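Local coordinates for sulfide-quinone reductase (Aquifex aeolicus, PDB 3HYW), which catalyses the oxidation of hydrogen sulfide with a quinone as electron acceptor, using FAD, and probably releases the accumulated polysulfur as cyclooctasulfur, at residues Asp99-Ala104 with Lys287-Val292; Arg279-Pro284 with Tyr339-Ser344; Tyr19-Leu24 with His326-Asp331. All blocks are in the same frame, centred on the assembly; numbering follows the deposited sequence.

Contact 1. Residues Asp99-Ala104 with Lys287-Val292; sequences DYLVIA and KNIFGV. With FAD (flavin-adenine dinucleotide), chain G.
L101, V102 and I103 pair with I289, F290 and G291 as parallel neighbours, the strand axes 4.7 Å apart and 20° off parallel. The backbone bonds alternate between the strands. L101 N gives to N288 O at 2.8 Å, F290 N to L101 O, I103 N to F290 O at 2.8 Å, and V292 N to I103 O. The ladder is extended at its start by a side chain. N288 ND2 reaches D99 O at 3.0 Å, with that oxygen in the plane of the amide, although the nitrogen stands well above the carbonyl plane of D99. The N288 CG lies between its backbone N and carbonyl carbon (chi1 67°), which turns the amide toward D99. ND2 also hydrogen-bonds N86 OD1.

On one face of the sheet I103 CD1 meets I289 CG2 at 3.8 Å, the two side chains crossing at a slant. L101 CD2 sits beside I289 CG1. On the other face V102 CG1 touches V292 CG2 at 3.8 Å, and Y100 CD1 lies at the edge of the F290 ring, 4.3 Å from F290 CE1. Helix 314-332 covers F290 and V292, and its D331 OD2 is hydrogen-bonded to the Y100 hydroxyl. A104 O lies 3.5 Å from FAD C5B. Strand 100-103 stands between strands 4-8 and 289-291. This is the five-stranded parallel sheet, order 3-2-1-4-5, of the Rossmann-type FAD-binding fold.

Contact 2. Residues Arg279-Pro284 with Tyr339-Ser344; sequences RCFQNP and YAPRLS
The F281 ring meets P341 and L343 in two different ways. P341 crosses the ring at a slant, its CG 3.4 Å from F281 CE1. The L343 and F281 side chains run toward each other from opposite directions, and L343 CD1 lies at the ring edge, 4.0 Å from F281 CZ. The F281 CG is anti to its own carbonyl carbon (chi1 -78°), and this carries the ring end toward the proline. M320 and V324 of helix 314-332 also touch the ring. With an alanine in place of F281, P341 CG and L343 CD1 would probably lose the ring they share, leaving a gap beside M320 and V324.

The contact joins the loop before strand 289-291 to strand 339-341, which pairs antiparallel with strand 416-418. C280 SG is bonded in a disulfide to C422, near the C-terminus, so this loop is tied to the C-terminal tail. C280 CB lies 3.5 Å from Y339 O, and C280 CA makes a CA-H...O contact with the same oxygen. Next to it, the methyl of A340 rests on the backbone of R279, with CB 3.4 Å from R279 O. P341 CD approaches that oxygen too, at 3.5 Å. The R279 side chain leads away, to S428 and the backbone of D421 in the C-terminal segment.

Contact 3. Residues Tyr19-Leu24 with His326-Asp331; sequences YNLRNL and HNIVND
L24 lays one methyl over the imidazole of H326. L24 CD2 stands 4.0 Å from the ring centroid and only 5° off the ring normal, a CH-pi contact over the face. The two side chains cross at about a right angle. H326 CG is anti to its carbonyl carbon (chi1 -81°), and although the side chain starts away from helix 12-24, its end comes back to meet the leucine. The ring also meets that of Y339. The L24 torsions lie off the staggered positions, and in this shape CD2 reaches the ring and CB reaches V329.

L21 supplies the second part of the contact. Its CD2 touches I328 CG2 at 3.8 Å and V329 CG2 at 3.9 Å. It crosses I328 at about a right angle but slides past V329 in the opposite direction. V329 CG2 also meets L24 CB at 3.9 Å, and thus sits against both leucines.

The helix segments cross at -39°, with axes 9.9 Å apart. No hydrogen bond spans them. Helix 12-24 follows the glycine-rich FAD-binding turn. Between its end and helix 314-332 the contact is apolar, methyl and methylene groups plus one imidazole face, so it probably relies on close fit rather than on directed bonds.

The three contacts lie on the same side of the chain centre. Contact 1 is about 12 Å from contact 2 and from contact 3, and contacts 2 and 3 are about 14 Å apart, all measured between centres. Along the chain the order is 19-24, 99-104, 279-284, 287-292, 326-331 and 339-344. Residues 279-284 run into strand 289-291 of contact 1, where N283 N hydrogen-bonds I289 O. Helix 314-332 serves contact 3 and leads on to strand 339-341 of contact 2. Its I328 packs on F290 and V102. Contact 1 thus lies in the FAD-binding sheet, contact 3 sets helix 12-24 beside the helix that covers it, and contact 2 sets strand 339-341 beside the loop entering that sheet.

Contact 1. Residues Asp99-Ala104 with Lys287-Val292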
# COMPACT_ATOMS: atom_id res chain seq x y z
N ASP A 99 -7.49 54.16 2.12
CA ASP A 99 -8.80 53.97 1.52
C ASP A 99 -9.10 52.47 1.49
O ASP A 99 -10.24 52.05 1.70
CB ASP A 99 -8.82 54.57 0.11
CG ASP A 99 -8.63 56.08 0.12
OD1 ASP A 99 -9.30 56.74 0.92
OD2 ASP A 99 -7.82 56.59 -0.67
N TYR A 100 -8.07 51.68 1.21
CA TYR A 100 -8.15 50.22 1.27
C TYR A 100 -6.93 49.68 2.00
O TYR A 100 -5.85 50.26 1.90
CB TYR A 100 -8.23 49.61 -0.13
CG TYR A 100 -9.37 50.15 -0.96
CD1 TYR A 100 -10.59 49.47 -1.04
CD2 TYR A 100 -9.24 51.34 -1.68
CE1 TYR A 100 -11.64 49.97 -1.80
CE2 TYR A 100 -10.28 51.85 -2.43
CZ TYR A 100 -11.47 51.17 -2.49
OH TYR A 100 -12.50 51.68 -3.25
N LEU A 101 -7.11 48.58 2.73
CA LEU A 101 -6.02 47.95 3.47
C LEU A 101 -5.88 46.48 3.10
O LEU A 101 -6.87 45.74 3.09
CB LEU A 101 -6.27 48.07 4.99
CG LEU A 101 -5.28 47.34 5.91
CD1 LEU A 101 -3.96 48.09 5.96
CD2 LEU A 101 -5.83 47.16 7.31
N VAL A 102 -4.66 46.07 2.80
CA VAL A 102 -4.34 44.65 2.57
C VAL A 102 -3.44 44.13 3.68
O VAL A 102 -2.31 44.61 3.86
CB VAL A 102 -3.66 44.42 1.20
CG1 VAL A 102 -3.36 42.95 0.98
CG2 VAL A 102 -4.51 44.96 0.07
N ILE A 103 -3.93 43.15 4.43
CA ILE A 103 -3.15 42.53 5.49
C ILE A 103 -2.49 41.26 4.96
O ILE A 103 -3.17 40.31 4.55
CB ILE A 103 -4.00 42.23 6.75
CG1 ILE A 103 -4.75 43.49 7.19
CG2 ILE A 103 -3.11 41.67 7.88
CD1 ILE A 103 -5.83 43.27 8.23
N ALA A 104 -1.15 41.26 4.97
CA ALA A 104 -0.37 40.15 4.41
C ALA A 104 0.90 39.88 5.23
O ALA A 104 2.01 39.76 4.68
CB ALA A 104 -0.03 40.43 2.95
N LYS A 287 -15.45 46.43 4.58
CA LYS A 287 -15.38 46.00 3.19
C LYS A 287 -14.13 46.50 2.45
O LYS A 287 -13.81 46.01 1.36
CB LYS A 287 -16.66 46.40 2.44
CG LYS A 287 -17.90 45.69 2.98
CD LYS A 287 -19.05 45.69 1.96
CE LYS A 287 -20.14 44.70 2.33
NZ LYS A 287 -19.61 43.31 2.54
N ASN A 288 -13.42 47.45 3.06
CA ASN A 288 -12.18 47.98 2.50
C ASN A 288 -10.92 47.32 3.09
O ASN A 288 -9.80 47.75 2.81
CB ASN A 288 -12.12 49.51 2.63
CG ASN A 288 -12.02 49.99 4.07
OD1 ASN A 288 -12.52 49.35 4.99
ND2 ASN A 288 -11.39 51.14 4.27
N ILE A 289 -11.13 46.27 3.89
CA ILE A 289 -10.02 45.46 4.42
C ILE A 289 -10.01 44.09 3.75
O ILE A 289 -11.04 43.42 3.67
CB ILE A 289 -10.08 45.30 5.96
CG1 ILE A 289 -9.96 46.67 6.66
CG2 ILE A 289 -8.99 44.34 6.45
CD1 ILE A 289 -10.08 46.62 8.18
N PHE A 290 -8.84 43.70 3.25
CA PHE A 290 -8.65 42.43 2.58
C PHE A 290 -7.49 41.70 3.26
O PHE A 290 -6.59 42.33 3.83
CB PHE A 290 -8.36 42.65 1.09
CG PHE A 290 -9.50 43.27 0.32
CD1 PHE A 290 -9.69 44.65 0.34
CD2 PHE A 290 -10.39 42.49 -0.40
CE1 PHE A 290 -10.75 45.24 -0.35
CE2 PHE A 290 -11.44 43.06 -1.11
CZ PHE A 290 -11.63 44.43 -1.08
N GLY A 291 -7.52 40.37 3.23
CA GLY A 291 -6.41 39.57 3.74
C GLY A 291 -5.83 38.73 2.62
O GLY A 291 -6.58 38.18 1.80
N VAL A 292 -4.51 38.62 2.58
CA VAL A 292 -3.84 37.81 1.56
C VAL A 292 -2.73 37.00 2.23
O VAL A 292 -1.96 37.54 3.00
CB VAL A 292 -3.23 38.68 0.41
CG1 VAL A 292 -2.45 37.83 -0.58
CG2 VAL A 292 -4.31 39.46 -0.32
PA FAD G . 5.51 35.90 4.09
O1A FAD G . 5.97 35.65 2.68
O2A FAD G . 6.20 35.21 5.23
O5B FAD G . 5.57 37.48 4.30
C5B FAD G . 5.07 38.15 5.45
C4B FAD G . 5.73 39.52 5.48
O4B FAD G . 5.10 40.35 6.45
C3B FAD G . 7.19 39.42 5.90
O3B FAD G . 7.97 40.31 5.10
C2B FAD G . 7.18 39.86 7.35
O2B FAD G . 8.43 40.42 7.74
C1B FAD G . 6.08 40.91 7.34
N9A FAD G . 5.45 41.18 8.66
C8A FAD G . 5.14 40.29 9.62
N7A FAD G . 4.56 40.96 10.65
C5A FAD G . 4.52 42.27 10.33
C6A FAD G . 4.05 43.41 10.97
N6A FAD G . 3.50 43.33 12.20
N1A FAD G . 4.16 44.62 10.35
C2A FAD G . 4.70 44.72 9.13
N3A FAD G . 5.16 43.64 8.49
C4A FAD G . 5.07 42.40 9.06
N1 FAD G . 4.75 27.41 -0.56
C2 FAD G . 4.86 26.85 -1.80
O2 FAD G . 3.95 27.02 -2.64
N3 FAD G . 5.95 26.12 -2.15
C4 FAD G . 6.95 25.94 -1.26
O4 FAD G . 8.05 25.19 -1.59
C4X FAD G . 6.86 26.50 0.00
N5 FAD G . 7.87 26.30 0.89
C5X FAD G . 7.80 26.84 2.12
C6 FAD G . 8.86 26.64 3.01
C7 FAD G . 8.82 27.18 4.30
C7M FAD G . 9.99 26.92 5.23
C8 FAD G . 7.71 27.92 4.68
C8M FAD G . 7.59 28.54 6.07
C9 FAD G . 6.65 28.12 3.79
C9A FAD G . 6.69 27.59 2.49
N10 FAD G . 5.67 27.80 1.60
C10 FAD G . 5.74 27.25 0.36
C1' FAD G . 4.45 28.53 2.02
C2' FAD G . 4.22 29.96 1.57
O2' FAD G . 4.39 30.07 0.15
C3' FAD G . 5.13 30.89 2.36
O3' FAD G . 4.85 30.74 3.78
C4' FAD G . 4.92 32.35 1.95
O4' FAD G . 6.06 33.10 2.41
C5' FAD G . 3.64 32.91 2.55
O5' FAD G . 3.43 34.24 2.07
P FAD G . 2.86 35.42 3.02
O1P FAD G . 2.84 36.68 2.21
O2P FAD G . 1.60 34.96 3.73
O3P FAD G . 3.95 35.55 4.21

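Contact 2. Residues Arg279-Pro284 with Tyr339-Ser344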
# COMPACT_ATOMS: atom_id res chain seq x y z
N ARG A 279 -15.28 34.71 0.80
CA ARG A 279 -14.80 34.01 -0.41
C ARG A 279 -13.92 34.90 -1.30
O ARG A 279 -13.08 34.40 -2.06
CB ARG A 279 -15.99 33.51 -1.23
CG ARG A 279 -16.87 32.50 -0.51
CD ARG A 279 -18.10 32.15 -1.32
NE ARG A 279 -18.90 31.14 -0.62
CZ ARG A 279 -20.21 31.02 -0.72
NH1 ARG A 279 -20.84 30.08 -0.03
NH2 ARG A 279 -20.91 31.85 -1.49
N CYS A 280 -14.13 36.20 -1.20
CA CYS A 280 -13.45 37.18 -2.05
C CYS A 280 -12.26 37.80 -1.29
O CYS A 280 -11.70 38.81 -1.71
CB CYS A 280 -14.45 38.24 -2.52
SG CYS A 280 -15.81 37.51 -3.50
N PHE A 281 -11.90 37.16 -0.18
CA PHE A 281 -10.78 37.55 0.68
C PHE A 281 -10.88 38.98 1.21
O PHE A 281 -9.88 39.66 1.46
CB PHE A 281 -9.43 37.18 0.05
CG PHE A 281 -9.13 35.71 0.21
CD1 PHE A 281 -9.84 34.77 -0.53
CD2 PHE A 281 -8.22 35.27 1.16
CE1 PHE A 281 -9.62 33.40 -0.35
CE2 PHE A 281 -7.99 33.91 1.35
CZ PHE A 281 -8.69 32.98 0.58
N GLN A 282 -12.13 39.38 1.40
CA GLN A 282 -12.50 40.65 1.96
C GLN A 282 -13.07 40.40 3.34
O GLN A 282 -13.77 39.41 3.56
CB GLN A 282 -13.55 41.27 1.04
CG GLN A 282 -14.26 42.52 1.53
CD GLN A 282 -15.44 42.86 0.65
OE1 GLN A 282 -16.34 42.04 0.47
NE2 GLN A 282 -15.42 44.05 0.06
N ASN A 283 -12.77 41.29 4.28
CA ASN A 283 -13.40 41.22 5.60
C ASN A 283 -14.90 41.49 5.47
O ASN A 283 -15.29 42.43 4.78
CB ASN A 283 -12.77 42.23 6.56
CG ASN A 283 -13.28 42.07 7.97
OD1 ASN A 283 -13.02 41.06 8.64
ND2 ASN A 283 -14.02 43.06 8.44
N PRO A 284 -15.75 40.65 6.10
CA PRO A 284 -17.20 40.81 6.03
C PRO A 284 -17.75 42.11 6.61
O PRO A 284 -18.79 42.59 6.15
CB PRO A 284 -17.72 39.62 6.85
CG PRO A 284 -16.61 38.62 6.79
CD PRO A 284 -15.37 39.45 6.86
N TYR A 339 -14.27 38.85 -7.43
CA TYR A 339 -13.56 37.62 -7.73
C TYR A 339 -13.16 36.84 -6.50
O TYR A 339 -12.77 37.41 -5.47
CB TYR A 339 -12.31 37.89 -8.57
CG TYR A 339 -12.61 38.55 -9.90
CD1 TYR A 339 -12.83 37.77 -11.04
CD2 TYR A 339 -12.68 39.93 -10.01
CE1 TYR A 339 -13.12 38.37 -12.26
CE2 TYR A 339 -12.96 40.54 -11.22
CZ TYR A 339 -13.18 39.75 -12.34
OH TYR A 339 -13.45 40.35 -13.55
N ALA A 340 -13.26 35.52 -6.62
CA ALA A 340 -12.72 34.58 -5.66
C ALA A 340 -11.52 33.87 -6.30
O ALA A 340 -11.55 33.57 -7.50
CB ALA A 340 -13.77 33.58 -5.27
N PRO A 341 -10.45 33.62 -5.52
CA PRO A 341 -9.33 32.83 -6.03
C PRO A 341 -9.73 31.37 -6.19
O PRO A 341 -10.52 30.85 -5.39
CB PRO A 341 -8.27 32.96 -4.94
CG PRO A 341 -9.04 33.24 -3.69
CD PRO A 341 -10.24 34.05 -4.12
N ARG A 342 -9.18 30.72 -7.21
CA ARG A 342 -9.38 29.29 -7.40
C ARG A 342 -8.87 28.51 -6.18
O ARG A 342 -9.49 27.53 -5.76
CB ARG A 342 -8.65 28.82 -8.66
CG ARG A 342 -8.77 27.34 -8.97
CD ARG A 342 -10.20 26.94 -9.33
NE ARG A 342 -10.27 25.52 -9.67
CZ ARG A 342 -11.36 24.88 -10.10
NH1 ARG A 342 -12.51 25.52 -10.25
NH2 ARG A 342 -11.29 23.59 -10.38
N LEU A 343 -7.75 28.97 -5.62
CA LEU A 343 -7.02 28.29 -4.55
C LEU A 343 -6.60 26.87 -4.96
O LEU A 343 -6.84 25.91 -4.24
CB LEU A 343 -7.82 28.28 -3.23
CG LEU A 343 -8.17 29.65 -2.64
CD1 LEU A 343 -9.02 29.46 -1.38
CD2 LEU A 343 -6.89 30.44 -2.32
N SER A 344 -5.99 26.76 -6.14
CA SER A 344 -5.33 25.52 -6.53
C SER A 344 -3.87 25.61 -6.09
O SER A 344 -3.41 26.69 -5.68
CB SER A 344 -5.48 25.26 -8.04
OG SER A 344 -5.08 26.38 -8.81

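Contact 3. Residues Tyr19-Leu24 with His326-Asp331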
# COMPACT_ATOMS: atom_id res chain seq x y z
N TYR A 19 2.06 44.72 -6.47
CA TYR A 19 2.41 44.72 -7.89
C TYR A 19 1.17 44.56 -8.77
O TYR A 19 1.06 45.22 -9.81
CB TYR A 19 3.43 43.62 -8.22
CG TYR A 19 4.86 43.86 -7.74
CD1 TYR A 19 5.17 44.83 -6.78
CD2 TYR A 19 5.90 43.06 -8.21
CE1 TYR A 19 6.48 45.01 -6.34
CE2 TYR A 19 7.21 43.23 -7.77
CZ TYR A 19 7.49 44.21 -6.84
OH TYR A 19 8.79 44.37 -6.41
N ASN A 20 0.24 43.70 -8.36
CA ASN A 20 -0.99 43.49 -9.13
C ASN A 20 -1.79 44.79 -9.22
O ASN A 20 -2.25 45.17 -10.29
CB ASN A 20 -1.87 42.39 -8.53
CG ASN A 20 -1.40 40.98 -8.87
OD1 ASN A 20 -0.96 40.70 -9.98
ND2 ASN A 20 -1.53 40.08 -7.91
N LEU A 21 -1.93 45.47 -8.08
CA LEU A 21 -2.59 46.77 -8.01
C LEU A 21 -1.90 47.83 -8.86
O LEU A 21 -2.56 48.61 -9.56
CB LEU A 21 -2.67 47.25 -6.56
CG LEU A 21 -3.75 46.61 -5.68
CD1 LEU A 21 -3.48 46.95 -4.22
CD2 LEU A 21 -5.15 47.06 -6.10
N ARG A 22 -0.57 47.86 -8.80
CA ARG A 22 0.21 48.85 -9.56
C ARG A 22 0.04 48.69 -11.07
O ARG A 22 -0.09 49.68 -11.80
CB ARG A 22 1.69 48.82 -9.15
CG ARG A 22 2.64 49.66 -10.03
CD ARG A 22 2.23 51.16 -10.13
NE ARG A 22 2.37 51.89 -8.87
CZ ARG A 22 1.40 52.56 -8.25
NH1 ARG A 22 0.16 52.60 -8.75
NH2 ARG A 22 1.66 53.19 -7.11
N ASN A 23 0.03 47.44 -11.53
CA ASN A 23 -0.07 47.14 -12.95
C ASN A 23 -1.49 47.37 -13.47
O ASN A 23 -1.68 47.74 -14.64
CB ASN A 23 0.43 45.71 -13.23
CG ASN A 23 1.96 45.59 -13.13
OD1 ASN A 23 2.50 44.81 -12.34
ND2 ASN A 23 2.67 46.39 -13.92
N LEU A 24 -2.47 47.16 -12.60
CA LEU A 24 -3.88 47.42 -12.90
C LEU A 24 -4.20 48.92 -12.92
O LEU A 24 -5.00 49.39 -13.75
CB LEU A 24 -4.76 46.73 -11.86
CG LEU A 24 -5.47 45.39 -12.15
CD1 LEU A 24 -4.74 44.49 -13.12
CD2 LEU A 24 -5.78 44.65 -10.86
N HIS A 326 -8.03 42.87 -8.04
CA HIS A 326 -9.19 43.12 -8.91
C HIS A 326 -10.39 43.65 -8.13
O HIS A 326 -11.08 44.56 -8.59
CB HIS A 326 -9.58 41.87 -9.70
CG HIS A 326 -8.74 41.64 -10.92
ND1 HIS A 326 -8.94 42.33 -12.09
CD2 HIS A 326 -7.69 40.82 -11.13
CE1 HIS A 326 -8.05 41.93 -12.99
NE2 HIS A 326 -7.28 41.02 -12.43
N ASN A 327 -10.61 43.07 -6.95
CA ASN A 327 -11.69 43.48 -6.07
C ASN A 327 -11.57 44.93 -5.62
O ASN A 327 -12.56 45.67 -5.59
CB ASN A 327 -11.78 42.54 -4.86
CG ASN A 327 -12.34 41.17 -5.21
OD1 ASN A 327 -12.18 40.21 -4.45
ND2 ASN A 327 -12.98 41.07 -6.36
N ILE A 328 -10.35 45.34 -5.26
CA ILE A 328 -10.06 46.73 -4.87
C ILE A 328 -10.24 47.71 -6.03
O ILE A 328 -10.90 48.75 -5.89
CB ILE A 328 -8.63 46.85 -4.27
CG1 ILE A 328 -8.57 46.20 -2.89
CG2 ILE A 328 -8.20 48.33 -4.17
CD1 ILE A 328 -7.16 46.04 -2.31
N VAL A 329 -9.66 47.36 -7.17
CA VAL A 329 -9.74 48.16 -8.38
C VAL A 329 -11.20 48.33 -8.83
O VAL A 329 -11.63 49.45 -9.15
CB VAL A 329 -8.83 47.55 -9.49
CG1 VAL A 329 -9.22 48.04 -10.87
CG2 VAL A 329 -7.37 47.85 -9.18
N ASN A 330 -11.96 47.24 -8.83
CA ASN A 330 -13.37 47.27 -9.21
C ASN A 330 -14.25 48.07 -8.25
O ASN A 330 -15.23 48.68 -8.67
CB ASN A 330 -13.92 45.86 -9.38
CG ASN A 330 -13.47 45.22 -10.67
OD1 ASN A 330 -12.74 45.83 -11.45
ND2 ASN A 330 -13.92 43.99 -10.91
N ASP A 331 -13.89 48.08 -6.97
CA ASP A 331 -14.60 48.93 -6.01
C ASP A 331 -14.37 50.40 -6.34
O ASP A 331 -15.33 51.18 -6.41
CB ASP A 331 -14.20 48.63 -4.57
CG ASP A 331 -15.09 49.35 -3.57
OD1 ASP A 331 -16.25 48.92 -3.39
OD2 ASP A 331 -14.63 50.36 -2.99